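Peptidoglycan glycosyltransferase (Burkholderia ambifaria, PDB 5UY7) belongs to the penicillin-binding protein family and is modelled here chiefly as a transpeptidase-type domain with the fold of the beta-lactamase clan. Local coordinates at residues A[206-211]-A[239-244]; A[297-302]-A[329-334]; A[306-311]-A[325-330]; A[352-357]-A[390-395]; A[490-495]-A[522-527]. One frame throughout, in Å; residues are numbered along the deposited sequence. Where two conformers were deposited one is given.

Contact 1: residues A[206-211]-A[239-244]; sequences IAYANL and VNYPTY
Val-239 is the central bump of this contact, set against the helical turn 206-211. Its two methyl groups go to different hollows. Val-239 CG2 settles between Ala-207 and the backbone of Tyr-208, 3.9 Å from Ala-207 CB. CG1 stands anti to the backbone N of Val-239 (chi1 -180°), which turns it toward the gap between Tyr-208 and Leu-211. There Val-239 CG1 lies 3.9 Å from Leu-211 CD2. Val-239 CG1 also meets the edge of the Tyr-208 ring near its plane, 4.1 Å from Tyr-208 CD1. The return bump is Leu-211 CD2, which drops into the dip between Val-239 and Tyr-241. Leu-211 CD2 is 3.8 Å from the carbonyl O of Val-239. Leu-211 CD2 is also 3.9 Å from Tyr-241 CB. The two tyrosines close one flank. Their planes are inclined at 72° with centroids 5.8 Å apart, an oblique meeting in which Tyr-208 CE1 comes 3.8 Å from Tyr-241 CD1. Helix 201-217 thus lies over the edge strand 235-241 of the five-stranded antiparallel sheet, and helix 206-211 and strand 239-241 run 23° from parallel. Lys-212, Val-215 and Glu-216 of the same helix extend the cover over Tyr-241. Asn-210 bonds to Asp-522 of helix 509-526. The contact is made by carbon-carbon packing for the most part, so it probably rests on shape and burial rather than on directional bonds.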
# COMPACT_ATOMS: atom_id res chain seq x y z
N ILE A 206 11.03 -10.60 -14.15
CA ILE A 206 11.47 -10.43 -12.77
C ILE A 206 10.32 -10.68 -11.81
O ILE A 206 10.46 -11.39 -10.81
CB ILE A 206 12.07 -9.02 -12.57
CG1 ILE A 206 13.46 -8.95 -13.19
CG2 ILE A 206 12.11 -8.67 -11.09
CD1 ILE A 206 13.98 -7.53 -13.29
N ALA A 207 9.16 -10.08 -12.11
CA ALA A 207 8.00 -10.26 -11.25
C ALA A 207 7.53 -11.71 -11.25
O ALA A 207 7.24 -12.28 -10.20
CB ALA A 207 6.87 -9.34 -11.71
N TYR A 208 7.49 -12.33 -12.43
CA TYR A 208 7.04 -13.71 -12.53
C TYR A 208 7.97 -14.65 -11.78
O TYR A 208 7.52 -15.50 -10.99
CB TYR A 208 6.96 -14.10 -14.01
CG TYR A 208 6.82 -15.57 -14.24
CD1 TYR A 208 5.58 -16.17 -14.22
CD2 TYR A 208 7.93 -16.36 -14.50
CE1 TYR A 208 5.45 -17.53 -14.45
CE2 TYR A 208 7.82 -17.71 -14.71
CZ TYR A 208 6.57 -18.29 -14.68
OH TYR A 208 6.47 -19.64 -14.91
N ALA A 209 9.28 -14.54 -12.02
CA ALA A 209 10.23 -15.46 -11.42
C ALA A 209 10.19 -15.38 -9.90
O ALA A 209 10.18 -16.40 -9.20
CB ALA A 209 11.63 -15.17 -11.93
N ASN A 210 10.16 -14.15 -9.36
CA ASN A 210 10.16 -14.01 -7.92
C ASN A 210 8.84 -14.45 -7.31
O ASN A 210 8.81 -15.03 -6.22
CB ASN A 210 10.48 -12.56 -7.53
CG ASN A 210 11.95 -12.25 -7.66
OD1 ASN A 210 12.78 -12.86 -6.99
ND2 ASN A 210 12.28 -11.29 -8.52
N LEU A 211 7.73 -14.16 -7.99
CA LEU A 211 6.42 -14.54 -7.46
C LEU A 211 6.24 -16.05 -7.49
O LEU A 211 5.73 -16.64 -6.53
CB LEU A 211 5.31 -13.85 -8.24
CG LEU A 211 3.89 -14.10 -7.73
CD1 LEU A 211 3.69 -13.50 -6.34
CD2 LEU A 211 2.91 -13.54 -8.76
N VAL A 239 1.42 -9.81 -13.07
CA VAL A 239 1.58 -11.26 -13.06
C VAL A 239 0.60 -11.88 -12.08
O VAL A 239 0.51 -11.46 -10.92
CB VAL A 239 3.02 -11.67 -12.68
CG1 VAL A 239 3.15 -13.20 -12.67
CG2 VAL A 239 4.00 -11.08 -13.65
N ASN A 240 -0.13 -12.89 -12.54
CA ASN A 240 -0.87 -13.81 -11.68
C ASN A 240 -0.17 -15.16 -11.74
O ASN A 240 0.14 -15.64 -12.84
CB ASN A 240 -2.32 -13.96 -12.13
CG ASN A 240 -3.10 -12.68 -12.00
OD1 ASN A 240 -3.54 -12.33 -10.91
ND2 ASN A 240 -3.28 -11.97 -13.12
N TYR A 241 0.07 -15.77 -10.58
CA TYR A 241 0.62 -17.12 -10.53
C TYR A 241 -0.18 -17.98 -9.57
O TYR A 241 -0.24 -17.67 -8.36
CB TYR A 241 2.10 -17.11 -10.13
CG TYR A 241 2.72 -18.45 -10.44
CD1 TYR A 241 3.18 -18.74 -11.72
CD2 TYR A 241 2.77 -19.45 -9.48
CE1 TYR A 241 3.71 -19.97 -12.03
CE2 TYR A 241 3.30 -20.69 -9.78
CZ TYR A 241 3.77 -20.95 -11.05
OH TYR A 241 4.29 -22.18 -11.36
N PRO A 242 -0.80 -19.08 -10.04
CA PRO A 242 -0.81 -19.50 -11.44
C PRO A 242 -1.75 -18.63 -12.30
O PRO A 242 -2.45 -17.77 -11.77
CB PRO A 242 -1.33 -20.95 -11.39
CG PRO A 242 -1.34 -21.33 -9.93
CD PRO A 242 -1.48 -20.05 -9.17
N THR A 243 -1.75 -18.86 -13.61
CA THR A 243 -2.59 -18.06 -14.49
C THR A 243 -4.06 -18.48 -14.46
O THR A 243 -4.92 -17.68 -14.81
CB THR A 243 -2.09 -18.16 -15.93
OG1 THR A 243 -2.06 -19.54 -16.31
CG2 THR A 243 -0.69 -17.58 -16.05
N TYR A 244 -4.36 -19.72 -14.06
CA TYR A 244 -5.74 -20.20 -14.04
C TYR A 244 -6.37 -19.99 -12.67
O TYR A 244 -5.68 -20.00 -11.65
CB TYR A 244 -5.80 -21.68 -14.44
CG TYR A 244 -4.89 -22.57 -13.62
CD1 TYR A 244 -3.59 -22.82 -14.04
CD2 TYR A 244 -5.33 -23.16 -12.44
CE1 TYR A 244 -2.74 -23.63 -13.29
CE2 TYR A 244 -4.49 -23.97 -11.69
CZ TYR A 244 -3.20 -24.20 -12.12
OH TYR A 244 -2.36 -25.00 -11.38

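Contact 2: residues A[297-302]-A[329-334]; sequences GHFVLD and ATKIAM
With CG anti to the backbone N (chi1 -172° and 179°), Phe-299 and Leu-301 carry on toward the helix, the way their strand positions already face. Both lie on strand 298-301 of a two-stranded antiparallel hairpin, with 304-307 as the other strand. The hairpin packs on helix 326-333 in the transpeptidase-type domain, where strand 298-301 and helix segment 329-333 lie at 36° with axes 11.0 Å apart. Only side chains bridge that gap. Lys-331 extends fully beyond CG and lays its CE over one face of the Phe-299 ring. This is a CH-pi contact, with Lys-331 CE 3.9 Å from the Phe-299 ring centroid but offset toward the rim. The ammonium group passes on to the carbonyl O of Glu-293, and this bond helps hold the lysine chain across the ring. Thr-330 is polar on one branch and apolar on the other. Its OG1 bonds back to the carbonyl O of Asn-326, one helical turn earlier, while CG2 faces the hairpin. Ala-378 of helix 374-381 touches both Leu-301 and Thr-330. At the Leu-301 end the branch that does the touching is CD2, set 4.0 Å from Thr-330 CG2 and 4.2 Å from Met-334 SD.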
# COMPACT_ATOMS: atom_id res chain seq x y z
N GLY A 297 -1.23 -0.66 24.48
CA GLY A 297 -1.70 -1.40 23.33
C GLY A 297 -3.10 -1.96 23.44
O GLY A 297 -3.46 -2.86 22.69
N HIS A 298 -3.90 -1.45 24.38
CA HIS A 298 -5.31 -1.79 24.49
C HIS A 298 -6.10 -0.50 24.51
O HIS A 298 -5.76 0.43 25.25
CB HIS A 298 -5.59 -2.61 25.76
CG HIS A 298 -4.74 -3.83 25.89
ND1 HIS A 298 -5.00 -5.00 25.21
CD2 HIS A 298 -3.63 -4.07 26.63
CE1 HIS A 298 -4.09 -5.91 25.53
NE2 HIS A 298 -3.25 -5.36 26.38
N PHE A 299 -7.15 -0.44 23.70
CA PHE A 299 -8.02 0.73 23.63
C PHE A 299 -9.46 0.26 23.49
O PHE A 299 -9.72 -0.84 22.99
CB PHE A 299 -7.60 1.62 22.45
CG PHE A 299 -8.31 2.95 22.39
CD1 PHE A 299 -8.24 3.84 23.45
CD2 PHE A 299 -8.98 3.34 21.25
CE1 PHE A 299 -8.87 5.08 23.39
CE2 PHE A 299 -9.61 4.57 21.17
CZ PHE A 299 -9.56 5.44 22.24
N VAL A 300 -10.39 1.08 23.95
CA VAL A 300 -11.82 0.79 23.83
C VAL A 300 -12.49 2.00 23.19
O VAL A 300 -12.31 3.13 23.65
CB VAL A 300 -12.47 0.46 25.18
CG1 VAL A 300 -13.95 0.22 24.99
CG2 VAL A 300 -11.81 -0.76 25.79
N LEU A 301 -13.26 1.75 22.13
CA LEU A 301 -13.98 2.80 21.42
C LEU A 301 -15.42 2.35 21.28
O LEU A 301 -15.70 1.35 20.61
CB LEU A 301 -13.36 3.07 20.05
CG LEU A 301 -14.07 4.15 19.24
CD1 LEU A 301 -14.06 5.46 19.99
CD2 LEU A 301 -13.41 4.32 17.89
N ASP A 302 -16.33 3.09 21.91
CA ASP A 302 -17.76 2.76 21.91
C ASP A 302 -17.98 1.29 22.28
O ASP A 302 -18.75 0.57 21.65
CB ASP A 302 -18.38 3.08 20.55
CG ASP A 302 -18.37 4.56 20.25
OD1 ASP A 302 -18.31 5.36 21.22
OD2 ASP A 302 -18.41 4.94 19.06
N ALA A 329 -3.63 4.72 14.59
CA ALA A 329 -4.42 5.02 13.40
C ALA A 329 -5.82 5.47 13.79
O ALA A 329 -6.36 6.42 13.22
CB ALA A 329 -4.47 3.80 12.48
N THR A 330 -6.43 4.78 14.76
CA THR A 330 -7.77 5.12 15.21
C THR A 330 -7.82 6.53 15.78
O THR A 330 -8.71 7.31 15.44
CB THR A 330 -8.24 4.11 16.25
OG1 THR A 330 -8.37 2.82 15.64
CG2 THR A 330 -9.60 4.54 16.85
N LYS A 331 -6.87 6.86 16.66
CA LYS A 331 -6.94 8.17 17.31
C LYS A 331 -6.72 9.29 16.30
O LYS A 331 -7.35 10.35 16.39
CB LYS A 331 -5.94 8.24 18.46
CG LYS A 331 -6.33 7.33 19.63
CD LYS A 331 -5.50 7.62 20.86
CE LYS A 331 -5.94 6.74 22.02
NZ LYS A 331 -5.33 7.23 23.28
N ILE A 332 -5.84 9.06 15.32
CA ILE A 332 -5.66 10.02 14.25
C ILE A 332 -6.93 10.12 13.41
O ILE A 332 -7.38 11.22 13.06
CB ILE A 332 -4.43 9.63 13.41
CG1 ILE A 332 -3.16 9.83 14.24
CG2 ILE A 332 -4.38 10.43 12.13
CD1 ILE A 332 -1.90 9.24 13.55
N ALA A 333 -7.56 8.98 13.11
CA ALA A 333 -8.80 9.00 12.34
C ALA A 333 -9.89 9.79 13.06
O ALA A 333 -10.73 10.42 12.40
CB ALA A 333 -9.28 7.58 12.08
N MET A 334 -9.91 9.76 14.39
CA MET A 334 -10.97 10.45 15.12
C MET A 334 -10.84 11.97 15.07
O MET A 334 -11.78 12.66 15.48
CB MET A 334 -10.99 9.96 16.58
CG MET A 334 -11.40 8.50 16.72
SD MET A 334 -13.08 8.15 16.14
CE MET A 334 -12.76 7.38 14.57

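Contact 3: residues A[306-311]-A[325-330]; sequences ITDDAG and SNIGAT
Asp-308 grips the capped start of helix 326-333, where Ser-325 is the N-cap residue, with both carboxylate oxygens. Asp-308 OD1 accepts from the backbone N of Ile-327 at 2.9 Å, an almost straight bond (172°) on the syn side. Ser-325 OG donates a short hydrogen bond (2.5 Å) to Asp-308 OD2, also on the syn side but 28° out of the carboxylate plane. A carboxylate here would probably gain from the positive end of the helix dipole. Next to this polar clasp, Ile-327 CG1 packs on Ile-306 CG2, 3.9 Å away. One turn along the helix, Ile-306 and Thr-330 reach toward each other tip to tip, with Ile-306 CD1 3.7 Å from Thr-330 CG2. Asn-326 gives a weak bond from ND2 to the carbonyl O of Thr-307, and water 1 links ND2, weakly, with Thr-307 N.

The next shell positions these groups. Ser-325 OG is steadied by accepting the capping bond from Gly-328 N. Backbone bonds of the hairpin, Asp-308 with Gly-297 and Ile-306 with Phe-299, place the strand side. Tyr-382 and Ala-378 also pack on Ile-306. The capped turn adjoins the likely active site, for Asn-326 OD1 accepts from NZ of Lys-273, the probable lysine of an SxxK motif.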
# COMPACT_ATOMS: atom_id res chain seq x y z
N ILE A 306 -9.90 -2.14 20.53
CA ILE A 306 -8.92 -1.91 19.48
C ILE A 306 -7.55 -2.22 20.08
O ILE A 306 -7.24 -1.78 21.18
CB ILE A 306 -9.00 -0.47 18.95
CG1 ILE A 306 -10.42 -0.22 18.41
CG2 ILE A 306 -7.96 -0.23 17.87
CD1 ILE A 306 -10.72 1.21 18.05
N THR A 307 -6.76 -3.02 19.36
CA THR A 307 -5.59 -3.66 19.94
C THR A 307 -4.36 -3.47 19.06
O THR A 307 -4.45 -3.60 17.83
CB THR A 307 -5.85 -5.17 20.12
OG1 THR A 307 -7.02 -5.35 20.93
CG2 THR A 307 -4.67 -5.84 20.78
N ASP A 308 -3.23 -3.16 19.68
CA ASP A 308 -1.93 -3.17 19.01
C ASP A 308 -1.22 -4.49 19.30
O ASP A 308 -1.58 -5.23 20.21
CB ASP A 308 -1.06 -2.00 19.46
CG ASP A 308 -1.53 -0.67 18.91
OD1 ASP A 308 -2.47 -0.66 18.09
OD2 ASP A 308 -0.95 0.37 19.28
N ASP A 309 -0.19 -4.77 18.49
CA ASP A 309 0.58 -6.00 18.67
C ASP A 309 1.46 -5.96 19.91
O ASP A 309 1.92 -7.01 20.37
CB ASP A 309 1.45 -6.26 17.44
CG ASP A 309 0.64 -6.70 16.24
OD1 ASP A 309 -0.44 -7.28 16.44
OD2 ASP A 309 1.10 -6.46 15.10
N ALA A 310 1.71 -4.77 20.45
CA ALA A 310 2.48 -4.61 21.67
C ALA A 310 2.01 -3.32 22.34
O ALA A 310 1.12 -2.63 21.83
CB ALA A 310 3.98 -4.57 21.37
N GLY A 311 2.61 -3.01 23.48
CA GLY A 311 2.35 -1.74 24.15
C GLY A 311 3.34 -0.67 23.73
O GLY A 311 4.43 -0.57 24.30
N SER A 325 0.55 0.84 14.35
CA SER A 325 -0.37 0.85 15.49
C SER A 325 -1.81 1.03 15.02
O SER A 325 -2.14 2.03 14.37
CB SER A 325 0.04 1.99 16.44
OG SER A 325 -0.92 2.17 17.48
N ASN A 326 -2.68 0.07 15.35
CA ASN A 326 -4.12 0.24 15.14
C ASN A 326 -4.68 1.35 16.00
O ASN A 326 -5.55 2.12 15.56
CB ASN A 326 -4.87 -1.05 15.47
CG ASN A 326 -4.67 -2.13 14.45
OD1 ASN A 326 -4.13 -1.88 13.37
ND2 ASN A 326 -5.13 -3.34 14.77
N ILE A 327 -4.25 1.41 17.26
CA ILE A 327 -4.75 2.44 18.17
C ILE A 327 -4.34 3.83 17.70
O ILE A 327 -5.13 4.77 17.73
CB ILE A 327 -4.27 2.15 19.60
CG1 ILE A 327 -4.88 0.84 20.08
CG2 ILE A 327 -4.65 3.30 20.55
CD1 ILE A 327 -4.24 0.30 21.33
N GLY A 328 -3.09 3.97 17.26
CA GLY A 328 -2.64 5.26 16.75
C GLY A 328 -3.40 5.67 15.50
O GLY A 328 -3.76 6.84 15.34
N ALA A 329 -3.63 4.72 14.59
CA ALA A 329 -4.42 5.02 13.40
C ALA A 329 -5.82 5.47 13.79
O ALA A 329 -6.36 6.42 13.22
CB ALA A 329 -4.47 3.80 12.48
N THR A 330 -6.43 4.78 14.76
CA THR A 330 -7.77 5.12 15.21
C THR A 330 -7.82 6.53 15.78
O THR A 330 -8.71 7.31 15.44
CB THR A 330 -8.24 4.11 16.25
OG1 THR A 330 -8.37 2.82 15.64
CG2 THR A 330 -9.60 4.54 16.85
O HOH W 1 -7.83 -3.94 16.63
O HOH W 2 -2.03 -2.91 15.74

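Contact 4: residues A[352-357]-A[390-395]; sequences QAPKVG and LFQLAR
Pro-354 lays the CB-CG side of its ring along the Phe-391 ring, with Pro-354 CG 3.6 Å from Phe-391 CD1. The approach is oblique, and the two side chains slide past each other in opposite directions. CG anti to the backbone N (chi1 -173°) carries the Phe-391 ring on toward the loop. Val-356 comes from the loop side to the far end of the same ring, where Val-356 CG1 lies 3.8 Å from Phe-391 CZ. The ring thus meets two loop residues two positions apart. Leu-262 and Ile-261 of helix 260-263 and Met-226 of strand 222-229 also pack on Phe-391.

One direct hydrogen bond joins the segments. Gln-392 NE2 donates to the carbonyl O of Gln-352 at 2.9 Å. The oxygen lies in the amide plane of Gln-392, but NE2 sits well above the carbonyl plane of Gln-352. The amide is held further by a second NE2 bond to the carbonyl O of Ala-363 and by OE1, which accepts from Ser-389 N. Its rotation is therefore fixed.

Arg-395 works through water. Its chain bends at chi3 (56°), and NH1 donates to water 3, which donates to the carbonyl O of Ala-353 at 2.9 Å. Water 4 accepts from Lys-355 N at 2.7 Å and, weakly, from the same NH1. Arg-395 has a second conformer, so the bridges hold for this one and may not for the other. The arrangement is the loop between helices 338-347 and 374-381 lying on helix 390-401, a helix that packs on the central sheet of this transpeptidase-type fold.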
# COMPACT_ATOMS: atom_id res chain seq x y z
N GLN A 352 -14.47 2.02 -6.81
CA GLN A 352 -14.71 2.31 -8.21
C GLN A 352 -13.89 1.34 -9.04
O GLN A 352 -12.69 1.18 -8.80
CB GLN A 352 -14.31 3.75 -8.55
CG GLN A 352 -14.91 4.79 -7.63
CD GLN A 352 -14.06 6.03 -7.54
OE1 GLN A 352 -13.98 6.81 -8.48
NE2 GLN A 352 -13.39 6.21 -6.40
N ALA A 353 -14.52 0.71 -10.01
CA ALA A 353 -13.82 -0.28 -10.80
C ALA A 353 -12.81 0.41 -11.71
O ALA A 353 -13.16 1.38 -12.40
CB ALA A 353 -14.81 -1.09 -11.62
N PRO A 354 -11.57 -0.06 -11.76
CA PRO A 354 -10.62 0.47 -12.74
C PRO A 354 -11.17 0.33 -14.15
O PRO A 354 -11.80 -0.67 -14.50
CB PRO A 354 -9.38 -0.40 -12.54
CG PRO A 354 -9.49 -0.90 -11.14
CD PRO A 354 -10.96 -1.08 -10.89
N LYS A 355 -10.95 1.36 -14.96
CA LYS A 355 -11.38 1.38 -16.36
C LYS A 355 -10.12 1.30 -17.22
O LYS A 355 -9.68 2.30 -17.80
CB LYS A 355 -12.21 2.63 -16.68
N VAL A 356 -9.54 0.11 -17.30
CA VAL A 356 -8.27 -0.10 -17.99
C VAL A 356 -8.39 -1.11 -19.12
O VAL A 356 -7.38 -1.53 -19.68
CB VAL A 356 -7.16 -0.52 -17.00
CG1 VAL A 356 -6.99 0.55 -15.94
CG2 VAL A 356 -7.49 -1.85 -16.36
N GLY A 357 -9.61 -1.50 -19.48
CA GLY A 357 -9.81 -2.37 -20.62
C GLY A 357 -10.26 -3.77 -20.24
O GLY A 357 -11.16 -4.32 -20.86
N LEU A 390 -5.86 -5.63 -5.44
CA LEU A 390 -4.45 -5.27 -5.41
C LEU A 390 -4.15 -4.17 -6.43
O LEU A 390 -3.33 -3.28 -6.16
CB LEU A 390 -3.57 -6.49 -5.66
CG LEU A 390 -2.06 -6.25 -5.46
CD1 LEU A 390 -1.77 -5.98 -3.99
CD2 LEU A 390 -1.28 -7.46 -5.96
N PHE A 391 -4.81 -4.22 -7.59
CA PHE A 391 -4.65 -3.15 -8.57
C PHE A 391 -5.00 -1.80 -7.96
O PHE A 391 -4.25 -0.82 -8.13
CB PHE A 391 -5.54 -3.43 -9.79
CG PHE A 391 -5.33 -2.46 -10.93
CD1 PHE A 391 -5.94 -1.22 -10.93
CD2 PHE A 391 -4.52 -2.81 -12.00
CE1 PHE A 391 -5.74 -0.33 -11.98
CE2 PHE A 391 -4.32 -1.92 -13.05
CZ PHE A 391 -4.93 -0.69 -13.04
N GLN A 392 -6.13 -1.72 -7.26
CA GLN A 392 -6.52 -0.46 -6.64
C GLN A 392 -5.48 0.03 -5.65
O GLN A 392 -5.22 1.24 -5.56
CB GLN A 392 -7.88 -0.61 -5.95
CG GLN A 392 -9.05 -0.58 -6.90
CD GLN A 392 -10.35 -0.88 -6.18
OE1 GLN A 392 -10.36 -1.60 -5.19
NE2 GLN A 392 -11.45 -0.30 -6.67
N LEU A 393 -4.88 -0.88 -4.87
CA LEU A 393 -3.87 -0.47 -3.90
C LEU A 393 -2.61 0.03 -4.60
O LEU A 393 -2.01 1.03 -4.18
CB LEU A 393 -3.53 -1.63 -2.97
CG LEU A 393 -4.63 -2.01 -1.97
CD1 LEU A 393 -4.19 -3.26 -1.20
CD2 LEU A 393 -4.92 -0.85 -1.01
N ALA A 394 -2.17 -0.67 -5.65
CA ALA A 394 -1.00 -0.22 -6.38
C ALA A 394 -1.21 1.19 -6.92
O ALA A 394 -0.36 2.07 -6.76
CB ALA A 394 -0.67 -1.19 -7.51
N ARG A 395 -2.38 1.44 -7.52
CA ARG A 395 -2.69 2.77 -8.04
C ARG A 395 -2.73 3.80 -6.92
O ARG A 395 -2.17 4.90 -7.05
CB ARG A 395 -4.02 2.74 -8.80
CG ARG A 395 -4.49 4.10 -9.28
CD ARG A 395 -5.79 4.00 -10.07
NE ARG A 395 -6.84 3.33 -9.31
CZ ARG A 395 -8.03 3.00 -9.80
NH1 ARG A 395 -8.33 3.27 -11.06
NH2 ARG A 395 -8.92 2.41 -9.02
O HOH W 3 -11.30 3.51 -11.63
O HOH W 4 -9.89 3.59 -13.83

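Contact 5: residues A[490-495]-A[522-527]; sequences PRIVVA and DTMRAL
The apolar part of the contact centres on Ile-492 CD1. Ile-492 CD1 lies 3.7 Å from Thr-523 CG2 and from Met-524 CE. Ile-492 has CG1 between its backbone N and carbonyl carbon (chi1 62°), which sends the long branch to the helix. Met-524 curls at chi2 and chi3, and this brings its CE back to the strand. Thr-523 turns its CG2 methyl to the strand, while its OG1 bonds to the carbonyl O of Ile-519 in the preceding turn.

The second kind of contact is a methyl over a cation. Leu-527 CD1 sits over one face of the Arg-491 guanidinium, 3.8 Å from Arg-491 NE and offset toward the rim.

Water supplies the polar links. Water 5 accepts from Arg-491 NH1 and donates to the carbonyl O of Leu-527 at 2.7 Å. Water 6 accepts from Arg-491 NH2 and reaches that same Leu-527 O at 2.8 Å. Two waters thus tie the guanidinium to the carbonyl at the end of the helix, where its negative pole would probably suit a positive charge.

Arg-491 and Ile-492 both pair with Ala-485, a classic beta bulge at the start of strand 492-499. C-terminal helix 509-526 covers this strand of the five-stranded antiparallel sheet, as in other members of the beta-lactamase clan.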
# COMPACT_ATOMS: atom_id res chain seq x y z
N PRO A 490 10.70 8.09 -5.70
CA PRO A 490 10.57 6.74 -6.25
C PRO A 490 10.31 6.72 -7.74
O PRO A 490 9.69 7.62 -8.31
CB PRO A 490 9.40 6.12 -5.47
CG PRO A 490 8.71 7.27 -4.80
CD PRO A 490 9.71 8.36 -4.64
N ARG A 491 10.82 5.66 -8.35
CA ARG A 491 10.61 5.36 -9.76
C ARG A 491 9.50 4.36 -9.99
O ARG A 491 8.80 4.44 -11.01
CB ARG A 491 11.91 4.81 -10.35
CG ARG A 491 11.81 4.43 -11.81
CD ARG A 491 13.10 4.70 -12.53
NE ARG A 491 13.05 4.21 -13.90
CZ ARG A 491 14.09 4.18 -14.71
NH1 ARG A 491 15.27 4.62 -14.27
NH2 ARG A 491 13.97 3.71 -15.94
N ILE A 492 9.32 3.41 -9.07
CA ILE A 492 8.32 2.36 -9.24
C ILE A 492 7.50 2.20 -7.97
O ILE A 492 7.95 2.51 -6.86
CB ILE A 492 8.96 1.01 -9.62
CG1 ILE A 492 9.89 0.52 -8.50
CG2 ILE A 492 9.68 1.12 -10.96
CD1 ILE A 492 10.54 -0.84 -8.80
N VAL A 493 6.27 1.73 -8.15
CA VAL A 493 5.47 1.16 -7.08
C VAL A 493 5.41 -0.33 -7.34
O VAL A 493 5.22 -0.75 -8.49
CB VAL A 493 4.06 1.77 -7.05
CG1 VAL A 493 3.11 0.88 -6.27
CG2 VAL A 493 4.12 3.16 -6.44
N VAL A 494 5.61 -1.13 -6.29
CA VAL A 494 5.55 -2.58 -6.39
C VAL A 494 4.49 -3.08 -5.42
O VAL A 494 4.53 -2.75 -4.23
CB VAL A 494 6.91 -3.24 -6.07
CG1 VAL A 494 6.78 -4.76 -6.07
CG2 VAL A 494 7.95 -2.79 -7.09
N ALA A 495 3.57 -3.90 -5.92
CA ALA A 495 2.48 -4.44 -5.12
C ALA A 495 2.50 -5.95 -5.26
O ALA A 495 2.53 -6.47 -6.38
CB ALA A 495 1.13 -3.88 -5.57
N ASP A 522 15.48 -6.23 -7.81
CA ASP A 522 15.82 -6.73 -9.13
C ASP A 522 15.47 -5.71 -10.20
O ASP A 522 16.21 -5.56 -11.19
CB ASP A 522 15.10 -8.05 -9.42
CG ASP A 522 15.65 -9.23 -8.64
OD1 ASP A 522 16.68 -9.10 -7.94
OD2 ASP A 522 15.05 -10.32 -8.75
N THR A 523 14.34 -5.01 -10.03
CA THR A 523 13.93 -4.00 -11.00
C THR A 523 14.86 -2.79 -10.96
O THR A 523 15.26 -2.30 -12.02
CB THR A 523 12.48 -3.58 -10.74
OG1 THR A 523 11.64 -4.73 -10.90
CG2 THR A 523 12.04 -2.51 -11.73
N MET A 524 15.21 -2.30 -9.77
CA MET A 524 16.22 -1.24 -9.67
C MET A 524 17.48 -1.61 -10.43
O MET A 524 18.01 -0.81 -11.21
CB MET A 524 16.58 -0.96 -8.21
CG MET A 524 15.48 -0.50 -7.31
SD MET A 524 15.05 1.22 -7.55
CE MET A 524 13.71 1.05 -8.74
N ARG A 525 18.01 -2.81 -10.18
CA ARG A 525 19.25 -3.20 -10.85
C ARG A 525 19.06 -3.25 -12.36
O ARG A 525 19.93 -2.79 -13.11
CB ARG A 525 19.74 -4.55 -10.31
CG ARG A 525 20.41 -4.47 -8.94
CD ARG A 525 20.92 -5.84 -8.50
NE ARG A 525 19.84 -6.69 -8.02
CZ ARG A 525 19.28 -6.57 -6.82
NH1 ARG A 525 19.72 -5.63 -5.99
NH2 ARG A 525 18.29 -7.37 -6.45
N ALA A 526 17.94 -3.80 -12.82
CA ALA A 526 17.74 -3.95 -14.26
C ALA A 526 17.62 -2.60 -14.95
O ALA A 526 17.99 -2.47 -16.13
CB ALA A 526 16.50 -4.80 -14.53
N LEU A 527 17.14 -1.59 -14.23
CA LEU A 527 16.97 -0.24 -14.76
C LEU A 527 18.18 0.65 -14.51
O LEU A 527 18.12 1.85 -14.80
CB LEU A 527 15.74 0.42 -14.13
CG LEU A 527 14.44 -0.28 -14.49
CD1 LEU A 527 13.28 0.41 -13.81
CD2 LEU A 527 14.24 -0.33 -16.01
O HOH W 5 18.20 4.57 -14.48
O HOH W 6 16.63 3.12 -16.81

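Contacts 1 and 5 are neighbours on the five-stranded sheet, with centres about 16 Å apart. Helices 201-217 and 509-526 lie side by side there, joined by Asn-210 ND2 to Asp-522 OD2 at 2.9 Å. Contact 4 uses helix 390-401, and Ala-394 CB touches Ala-495 CB of contact 5 at 3.8 Å. Contacts 2 and 3 form a separate group with centres about 7 Å apart. They share Ala-329 and Thr-330, and their strands are paired in one hairpin. Their centres lie about 38 and 34 Å from that of contact 1, across the chain's centre. Contact 3 adjoins the probable SxxK site through Asn-326.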